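Local coordinates for uncharacterized protein (Bacteroides cellulosilyticus, PDB 5JVK) that is a family 39 glycoside hydrolase of a gut symbiont and probably cleaves O-glycosidic bonds within glycan chains, at residues A[466-471]-A[494-499]; A[443-448]-A[485-490]. All blocks are in the same frame, centred on the assembly; numbering follows the deposited sequence.

Contact 1 (A[466-471]-A[494-499])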
ATOM      1  N   LEU A 466      27.530 -11.641  -3.511  1.00 38.62           N
ATOM      2  CA  LEU A 466      26.078 -11.833  -3.476  1.00 37.42           C
ATOM      3  C   LEU A 466      25.585 -12.349  -2.124  1.00 36.95           C
ATOM      4  O   LEU A 466      26.218 -13.209  -1.508  1.00 36.78           O
ATOM      5  CB  LEU A 466      25.642 -12.796  -4.588  1.00 37.10           C
ATOM      6  CG  LEU A 466      25.748 -12.279  -6.029  1.00 36.71           C
ATOM      7  CD1 LEU A 466      25.500 -13.408  -7.017  1.00 36.67           C
ATOM      8  CD2 LEU A 466      24.784 -11.130  -6.285  1.00 36.47           C
ATOM      9  N   ARG A 467      24.459 -11.798  -1.673  1.00 36.79           N
ATOM     10  CA  ARG A 467      23.705 -12.310  -0.530  1.00 36.72           C
ATOM     11  C   ARG A 467      22.305 -12.678  -1.004  1.00 34.55           C
ATOM     12  O   ARG A 467      21.706 -11.932  -1.773  1.00 34.76           O
ATOM     13  CB  ARG A 467      23.589 -11.256   0.570  1.00 38.76           C
ATOM     14  CG  ARG A 467      24.771 -11.171   1.524  1.00 41.04           C
ATOM     15  CD  ARG A 467      24.369 -10.429   2.794  1.00 42.96           C
ATOM     16  NE  ARG A 467      23.819  -9.101   2.497  1.00 45.05           N
ATOM     17  CZ  ARG A 467      22.978  -8.407   3.271  1.00 46.96           C
ATOM     18  NH1 ARG A 467      22.539  -8.888   4.439  1.00 48.11           N
ATOM     19  NH2 ARG A 467      22.556  -7.208   2.866  1.00 46.74           N
ATOM     20  N   LEU A 468      21.786 -13.810  -0.534  1.00 32.67           N
ATOM     21  CA  LEU A 468      20.431 -14.253  -0.859  1.00 31.40           C
ATOM     22  C   LEU A 468      19.488 -13.967   0.304  1.00 30.48           C
ATOM     23  O   LEU A 468      19.698 -14.472   1.405  1.00 30.09           O
ATOM     24  CB  LEU A 468      20.427 -15.747  -1.178  1.00 31.42           C
ATOM     25  CG  LEU A 468      19.094 -16.401  -1.549  1.00 31.65           C
ATOM     26  CD1 LEU A 468      18.491 -15.755  -2.788  1.00 31.82           C
ATOM     27  CD2 LEU A 468      19.293 -17.892  -1.763  1.00 31.47           C
ATOM     28  N   ILE A 469      18.455 -13.163   0.044  1.00 29.81           N
ATOM     29  CA  ILE A 469      17.426 -12.811   1.030  1.00 29.31           C
ATOM     30  C   ILE A 469      16.076 -13.315   0.515  1.00 28.18           C
ATOM     31  O   ILE A 469      15.785 -13.180  -0.672  1.00 28.16           O
ATOM     32  CB  ILE A 469      17.338 -11.274   1.234  1.00 29.94           C
ATOM     33  CG1 ILE A 469      18.725 -10.656   1.492  1.00 30.52           C
ATOM     34  CG2 ILE A 469      16.369 -10.922   2.362  1.00 30.06           C
ATOM     35  CD1 ILE A 469      19.445 -11.176   2.723  1.00 30.95           C
ATOM     36  N   ASP A 470      15.261 -13.895   1.396  1.00 26.97           N
ATOM     37  CA  ASP A 470      13.905 -14.343   1.024  1.00 26.26           C
ATOM     38  C   ASP A 470      12.881 -13.209   1.237  1.00 25.20           C
ATOM     39  O   ASP A 470      13.253 -12.100   1.621  1.00 24.70           O
ATOM     40  CB  ASP A 470      13.527 -15.646   1.764  1.00 26.29           C
ATOM     41  CG  ASP A 470      13.245 -15.446   3.254  1.00 26.86           C
ATOM     42  OD1 ASP A 470      13.479 -14.343   3.792  1.00 26.93           O
ATOM     43  OD2 ASP A 470      12.782 -16.413   3.897  1.00 27.52           O
ATOM     44  N   TRP A 471      11.601 -13.498   1.005  1.00 24.32           N
ATOM     45  CA  TRP A 471      10.501 -12.520   1.182  1.00 23.77           C
ATOM     46  C   TRP A 471      10.399 -11.891   2.580  1.00 24.27           C
ATOM     47  O   TRP A 471       9.745 -10.861   2.761  1.00 24.11           O
ATOM     48  CB  TRP A 471       9.159 -13.195   0.878  1.00 22.90           C
ATOM     49  CG  TRP A 471       8.706 -14.131   1.970  1.00 22.12           C
ATOM     50  CD1 TRP A 471       9.116 -15.413   2.175  1.00 21.83           C
ATOM     51  CD2 TRP A 471       7.771 -13.838   3.017  1.00 21.54           C
ATOM     52  NE1 TRP A 471       8.492 -15.940   3.279  1.00 21.58           N
ATOM     53  CE2 TRP A 471       7.664 -14.994   3.817  1.00 21.32           C
ATOM     54  CE3 TRP A 471       7.018 -12.708   3.357  1.00 21.33           C
ATOM     55  CZ2 TRP A 471       6.825 -15.057   4.934  1.00 21.21           C
ATOM     56  CZ3 TRP A 471       6.184 -12.772   4.468  1.00 21.21           C
ATOM     57  CH2 TRP A 471       6.096 -13.940   5.243  1.00 21.11           C
ATOM     58  N   GLN A 494      12.112 -13.748  -3.802  1.00 20.12           N
ATOM     59  CA  GLN A 494      13.383 -13.719  -3.090  1.00 20.52           C
ATOM     60  C   GLN A 494      14.317 -12.787  -3.842  1.00 21.01           C
ATOM     61  O   GLN A 494      14.052 -12.430  -4.991  1.00 21.33           O
ATOM     62  CB  GLN A 494      13.979 -15.123  -2.953  1.00 20.57           C
ATOM     63  CG  GLN A 494      14.497 -15.745  -4.243  1.00 20.68           C
ATOM     64  CD  GLN A 494      14.698 -17.239  -4.117  1.00 20.76           C
ATOM     65  OE1 GLN A 494      15.828 -17.718  -4.081  1.00 21.10           O
ATOM     66  NE2 GLN A 494      13.599 -17.983  -4.039  1.00 20.59           N
ATOM     67  N   TYR A 495      15.412 -12.407  -3.190  1.00 21.50           N
ATOM     68  CA  TYR A 495      16.268 -11.325  -3.657  1.00 21.87           C
ATOM     69  C   TYR A 495      17.753 -11.677  -3.551  1.00 22.68           C
ATOM     70  O   TYR A 495      18.193 -12.218  -2.534  1.00 22.59           O
ATOM     71  CB  TYR A 495      15.990 -10.063  -2.835  1.00 21.89           C
ATOM     72  CG  TYR A 495      14.523  -9.724  -2.675  1.00 21.50           C
ATOM     73  CD1 TYR A 495      13.853  -8.973  -3.637  1.00 21.46           C
ATOM     74  CD2 TYR A 495      13.806 -10.157  -1.561  1.00 21.43           C
ATOM     75  CE1 TYR A 495      12.508  -8.657  -3.492  1.00 21.58           C
ATOM     76  CE2 TYR A 495      12.464  -9.847  -1.404  1.00 21.54           C
ATOM     77  CZ  TYR A 495      11.817  -9.099  -2.374  1.00 21.67           C
ATOM     78  OH  TYR A 495      10.487  -8.792  -2.224  1.00 22.11           O
ATOM     79  N   LEU A 496      18.512 -11.362  -4.604  1.00 23.41           N
ATOM     80  CA  LEU A 496      19.970 -11.477  -4.606  1.00 24.16           C
ATOM     81  C   LEU A 496      20.581 -10.080  -4.563  1.00 24.89           C
ATOM     82  O   LEU A 496      20.615  -9.386  -5.576  1.00 24.41           O
ATOM     83  CB  LEU A 496      20.456 -12.215  -5.856  1.00 24.36           C
ATOM     84  CG  LEU A 496      20.207 -13.723  -5.929  1.00 24.57           C
ATOM     85  CD1 LEU A 496      20.375 -14.219  -7.357  1.00 24.76           C
ATOM     86  CD2 LEU A 496      21.139 -14.475  -4.990  1.00 24.64           C
ATOM     87  N   VAL A 497      21.066  -9.680  -3.391  1.00 26.40           N
ATOM     88  CA  VAL A 497      21.636  -8.346  -3.180  1.00 28.07           C
ATOM     89  C   VAL A 497      23.115  -8.329  -3.577  1.00 29.64           C
ATOM     90  O   VAL A 497      23.818  -9.315  -3.371  1.00 29.45           O
ATOM     91  CB  VAL A 497      21.481  -7.908  -1.706  1.00 28.31           C
ATOM     92  CG1 VAL A 497      22.055  -6.510  -1.478  1.00 28.59           C
ATOM     93  CG2 VAL A 497      20.013  -7.958  -1.299  1.00 28.22           C
ATOM     94  N   VAL A 498      23.574  -7.208  -4.138  1.00 32.07           N
ATOM     95  CA  VAL A 498      24.975  -7.034  -4.548  1.00 34.62           C
ATOM     96  C   VAL A 498      25.799  -6.408  -3.411  1.00 37.42           C
ATOM     97  O   VAL A 498      25.353  -5.455  -2.769  1.00 36.73           O
ATOM     98  CB  VAL A 498      25.085  -6.172  -5.830  1.00 34.44           C
ATOM     99  CG1 VAL A 498      26.545  -5.914  -6.202  1.00 34.37           C
ATOM    100  CG2 VAL A 498      24.351  -6.852  -6.983  1.00 34.11           C
ATOM    101  N   LYS A 499      27.001  -6.954  -3.191  1.00 42.01           N
ATOM    102  CA  LYS A 499      27.927  -6.536  -2.117  1.00 45.43           C
ATOM    103  C   LYS A 499      27.291  -6.520  -0.731  1.00 46.74           C
ATOM    104  O   LYS A 499      27.232  -7.550  -0.062  1.00 49.74           O
ATOM    105  CB  LYS A 499      28.568  -5.180  -2.433  1.00 47.56           C
ATOM    106  CG  LYS A 499      29.571  -5.257  -3.571  1.00 50.17           C
ATOM    107  CD  LYS A 499      29.937  -3.888  -4.118  1.00 52.57           C
ATOM    108  CE  LYS A 499      30.680  -4.014  -5.442  1.00 53.60           C
ATOM    109  NZ  LYS A 499      30.982  -2.684  -6.040  1.00 54.27           N
TER
HETATM  110  O   HOH W   1       9.042  -9.320   0.256  1.00 17.25           O
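Leu-468 holds its CG anti to the backbone N (chi1 -180°), while Leu-496 opposite it holds CG anti to the carbonyl carbon (chi1 -72°), and the two branched ends meet with CD1 of Leu-468 3.7 Å from CD2 of Leu-496. The two leucines are a non-hydrogen-bonded pair of the antiparallel strands, on the face that also carries Leu-466. CD1 of Leu-468 lies 3.6 Å from OE1 of Gln-494, whose NE2 is bonded to Asn-488 O.

Strands 466-469 and 494-498 are adjacent in the six-stranded antiparallel sheet after the barrel. On the other face, against which helix 403-415 lies, the side chains of Ile-469 and Val-497, beta-branched and suited to extended backbone, cross at an angle, CG1 of Ile-469 lying 4.1 Å from CG2 of Val-497. Two reciprocal pairs of backbone bonds hold the strands: Arg-467 with Val-497, and Ile-469 with Tyr-495, where Ile-469 N reaches Tyr-495 O at 2.8 Å and nearly straight (176°).

The Tyr-495 ring turns its edge to the carbonyl of Asp-470, CD2 lying 3.8 Å from that O. Its OH donates to a water at 2.9 Å, which donates to Trp-471 O. A leucine in place of Tyr-495 would probably leave this water without its phenolic donor and open a gap beside Val-411 and Leu-414. Backbone bonds thus fix the register; leucines pack one face, while the other mixes Ile-469 and Val-497 with the Tyr-495 ring and exposed Arg-467.

Contact 2 (A[443-448]-A[485-490])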
ATOM      1  N   TYR A 443      18.869  -8.361  -7.591  1.00 23.91           N
ATOM      2  CA  TYR A 443      18.006  -9.135  -8.482  1.00 23.71           C
ATOM      3  C   TYR A 443      16.863  -9.685  -7.653  1.00 23.10           C
ATOM      4  O   TYR A 443      17.068 -10.036  -6.495  1.00 23.71           O
ATOM      5  CB  TYR A 443      18.763 -10.304  -9.122  1.00 23.94           C
ATOM      6  CG  TYR A 443      20.053  -9.909  -9.796  1.00 24.64           C
ATOM      7  CD1 TYR A 443      21.227  -9.751  -9.059  1.00 24.97           C
ATOM      8  CD2 TYR A 443      20.106  -9.691 -11.174  1.00 24.93           C
ATOM      9  CE1 TYR A 443      22.414  -9.380  -9.671  1.00 25.21           C
ATOM     10  CE2 TYR A 443      21.291  -9.324 -11.797  1.00 25.18           C
ATOM     11  CZ  TYR A 443      22.441  -9.164 -11.040  1.00 25.43           C
ATOM     12  OH  TYR A 443      23.622  -8.796 -11.644  1.00 26.01           O
ATOM     13  N   THR A 444      15.667  -9.760  -8.235  1.00 22.02           N
ATOM     14  CA  THR A 444      14.533 -10.424  -7.586  1.00 21.48           C
ATOM     15  C   THR A 444      14.086 -11.597  -8.440  1.00 21.03           C
ATOM     16  O   THR A 444      14.194 -11.544  -9.662  1.00 21.17           O
ATOM     17  CB  THR A 444      13.343  -9.478  -7.311  1.00 21.51           C
ATOM     18  OG1 THR A 444      12.340 -10.187  -6.572  1.00 21.35           O
ATOM     19  CG2 THR A 444      12.727  -8.929  -8.599  1.00 21.70           C
ATOM     20  N   ALA A 445      13.586 -12.646  -7.794  1.00 20.37           N
ATOM     21  CA  ALA A 445      13.158 -13.848  -8.503  1.00 19.99           C
ATOM     22  C   ALA A 445      11.952 -14.496  -7.841  1.00 19.62           C
ATOM     23  O   ALA A 445      11.899 -14.618  -6.619  1.00 19.73           O
ATOM     24  CB  ALA A 445      14.305 -14.842  -8.600  1.00 20.05           C
ATOM     25  N   TRP A 446      10.986 -14.895  -8.662  1.00 19.19           N
ATOM     26  CA  TRP A 446       9.806 -15.614  -8.197  1.00 18.87           C
ATOM     27  C   TRP A 446       9.218 -16.457  -9.322  1.00 19.32           C
ATOM     28  O   TRP A 446       9.582 -16.295 -10.489  1.00 19.37           O
ATOM     29  CB  TRP A 446       8.753 -14.640  -7.638  1.00 18.46           C
ATOM     30  CG  TRP A 446       8.001 -13.802  -8.653  1.00 17.93           C
ATOM     31  CD1 TRP A 446       6.887 -14.165  -9.350  1.00 17.67           C
ATOM     32  CD2 TRP A 446       8.292 -12.454  -9.040  1.00 17.72           C
ATOM     33  NE1 TRP A 446       6.476 -13.138 -10.159  1.00 17.47           N
ATOM     34  CE2 TRP A 446       7.322 -12.076  -9.993  1.00 17.49           C
ATOM     35  CE3 TRP A 446       9.287 -11.533  -8.684  1.00 17.69           C
ATOM     36  CZ2 TRP A 446       7.311 -10.812 -10.592  1.00 17.42           C
ATOM     37  CZ3 TRP A 446       9.274 -10.272  -9.282  1.00 17.64           C
ATOM     38  CH2 TRP A 446       8.292  -9.926 -10.226  1.00 17.41           C
ATOM     39  N   THR A 447       8.307 -17.350  -8.950  1.00 19.75           N
ATOM     40  CA  THR A 447       7.553 -18.146  -9.911  1.00 20.26           C
ATOM     41  C   THR A 447       6.064 -17.880  -9.727  1.00 20.88           C
ATOM     42  O   THR A 447       5.603 -17.642  -8.609  1.00 20.60           O
ATOM     43  CB  THR A 447       7.856 -19.661  -9.794  1.00 20.40           C
ATOM     44  OG1 THR A 447       7.112 -20.380 -10.788  1.00 20.48           O
ATOM     45  CG2 THR A 447       7.522 -20.228  -8.411  1.00 20.23           C
ATOM     46  N   THR A 448       5.324 -17.912 -10.835  1.00 21.57           N
ATOM     47  CA  THR A 448       3.864 -17.853 -10.803  1.00 22.18           C
ATOM     48  C   THR A 448       3.230 -19.205 -10.430  1.00 23.06           C
ATOM     49  O   THR A 448       2.053 -19.258 -10.080  1.00 22.64           O
ATOM     50  CB  THR A 448       3.296 -17.375 -12.155  1.00 22.08           C
ATOM     51  OG1 THR A 448       3.747 -18.236 -13.208  1.00 21.81           O
ATOM     52  CG2 THR A 448       3.748 -15.951 -12.442  1.00 22.24           C
ATOM     53  N   LEU A 485      23.599 -20.333 -10.114  1.00 28.34           N
ATOM     54  CA  LEU A 485      22.911 -20.255  -8.833  1.00 26.84           C
ATOM     55  C   LEU A 485      21.627 -21.075  -8.921  1.00 25.67           C
ATOM     56  O   LEU A 485      20.780 -20.799  -9.769  1.00 24.84           O
ATOM     57  CB  LEU A 485      22.590 -18.804  -8.476  1.00 26.70           C
ATOM     58  CG  LEU A 485      23.784 -17.850  -8.424  1.00 26.95           C
ATOM     59  CD1 LEU A 485      23.314 -16.422  -8.204  1.00 27.17           C
ATOM     60  CD2 LEU A 485      24.766 -18.265  -7.340  1.00 27.21           C
ATOM     61  N   VAL A 486      21.497 -22.083  -8.055  1.00 24.75           N
ATOM     62  CA  VAL A 486      20.297 -22.921  -7.992  1.00 24.24           C
ATOM     63  C   VAL A 486      19.296 -22.232  -7.071  1.00 23.81           C
ATOM     64  O   VAL A 486      19.520 -22.172  -5.862  1.00 24.21           O
ATOM     65  CB  VAL A 486      20.602 -24.344  -7.461  1.00 23.97           C
ATOM     66  CG1 VAL A 486      19.348 -25.214  -7.487  1.00 23.81           C
ATOM     67  CG2 VAL A 486      21.719 -24.994  -8.267  1.00 24.04           C
ATOM     68  N   LEU A 487      18.210 -21.712  -7.646  1.00 23.30           N
ATOM     69  CA  LEU A 487      17.183 -20.972  -6.901  1.00 22.98           C
ATOM     70  C   LEU A 487      15.894 -21.776  -6.803  1.00 22.83           C
ATOM     71  O   LEU A 487      15.359 -22.214  -7.821  1.00 22.80           O
ATOM     72  CB  LEU A 487      16.878 -19.638  -7.584  1.00 22.90           C
ATOM     73  CG  LEU A 487      18.032 -18.650  -7.754  1.00 23.05           C
ATOM     74  CD1 LEU A 487      17.547 -17.408  -8.484  1.00 23.07           C
ATOM     75  CD2 LEU A 487      18.637 -18.278  -6.410  1.00 23.16           C
ATOM     76  N   ASN A 488      15.398 -21.947  -5.578  1.00 22.54           N
ATOM     77  CA  ASN A 488      14.136 -22.636  -5.321  1.00 22.26           C
ATOM     78  C   ASN A 488      13.026 -21.601  -5.228  1.00 21.44           C
ATOM     79  O   ASN A 488      12.777 -21.036  -4.163  1.00 21.16           O
ATOM     80  CB  ASN A 488      14.229 -23.461  -4.038  1.00 22.71           C
ATOM     81  CG  ASN A 488      15.244 -24.585  -4.148  1.00 23.44           C
ATOM     82  OD1 ASN A 488      15.219 -25.366  -5.100  1.00 23.50           O
ATOM     83  ND2 ASN A 488      16.151 -24.667  -3.176  1.00 23.88           N
ATOM     84  N   LEU A 489      12.367 -21.361  -6.359  1.00 20.64           N
ATOM     85  CA  LEU A 489      11.393 -20.284  -6.481  1.00 20.04           C
ATOM     86  C   LEU A 489      10.057 -20.654  -5.851  1.00 19.58           C
ATOM     87  O   LEU A 489       9.607 -21.800  -5.942  1.00 19.50           O
ATOM     88  CB  LEU A 489      11.173 -19.915  -7.952  1.00 20.05           C
ATOM     89  CG  LEU A 489      12.398 -19.510  -8.780  1.00 20.27           C
ATOM     90  CD1 LEU A 489      11.951 -19.079 -10.168  1.00 20.46           C
ATOM     91  CD2 LEU A 489      13.191 -18.398  -8.110  1.00 20.35           C
ATOM     92  N   SER A 490       9.442 -19.666  -5.206  1.00 19.07           N
ATOM     93  CA  SER A 490       8.059 -19.742  -4.759  1.00 18.83           C
ATOM     94  C   SER A 490       7.292 -18.535  -5.296  1.00 18.51           C
ATOM     95  O   SER A 490       7.861 -17.666  -5.967  1.00 17.98           O
ATOM     96  CB  SER A 490       7.990 -19.777  -3.225  1.00 18.87           C
ATOM     97  OG  SER A 490       8.315 -18.522  -2.652  1.00 18.64           O
TER
HETATM   98  O   HOH W   2      10.970 -16.913  -5.084  1.00 19.62           O
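Leu-489 lays its two methyl branches against strand 443-447: CD2 meets CB of Ala-445 at 3.8 Å, and CD1 rests 3.7 Å from the carbonyl O of Trp-446. Its CG stands anti to the carbonyl carbon (chi1 -56°), and the chain continues extended, which carries the fork to the neighbouring backbone. The small Ala-445 suits this place because its lone methyl lets the leucine branch come close to the main chain. CD1 of Leu-487 touches the same methyl at 4.1 Å, so one alanine receives two leucines from alternate positions of the facing strand.

Thr-447 closes the apolar patch with CG2, which lies 3.7 Å from CB of Leu-489. Its OG1, anti to the backbone N, is engaged by Asn-429 and by the backbone N of Lys-449. The split character of threonine fits here, a methyl for the leucine and a hydroxyl for polar partners.

The one direct hydrogen bond between the segments runs from Thr-447 N to Ser-490 O, 3.0 Å long. It is almost straight at the hydrogen (177°), yet the donor stands well above the carbonyl plane, not on a lone pair. A water 2.9 Å from Ala-445 O, to which it probably donates, accepts from Ser-490 N and adds a second bridge.

This is face-to-face packing of two beta layers in the region that follows the barrel: strand 484-489, paired with strand 453-458 in a separate two-stranded sheet, lies across one side of strand 439-447, the short axes inclined at 52°. From the reverse side of that strand, Trp-446 reaches Arg-359 and Leu-363 of helix 350-366 and bonds through NE1 to Asp-297, while strand 429-436 runs alongside.

Both contacts are largely buried and belong to the beta-rich region that follows the barrel, but they join its strands differently. Contact 1 is pairing within the six-stranded antiparallel sheet, dominated by regular backbone bonds; contact 2 packs the two-stranded sheet against that larger one, relying chiefly on apolar side chains, one direct bond and a water. Strands 494-498 and 439-447 are neighbours, with Leu-496 N close to Tyr-443 O and Gln-494 O close to Ala-445 N, both probable hydrogen bonds. Gln-494 also touches Leu-487, tying the two interfaces together. Contact 1 reaches the surface at Arg-467, whereas no residue touching across contact 2 is fully exposed.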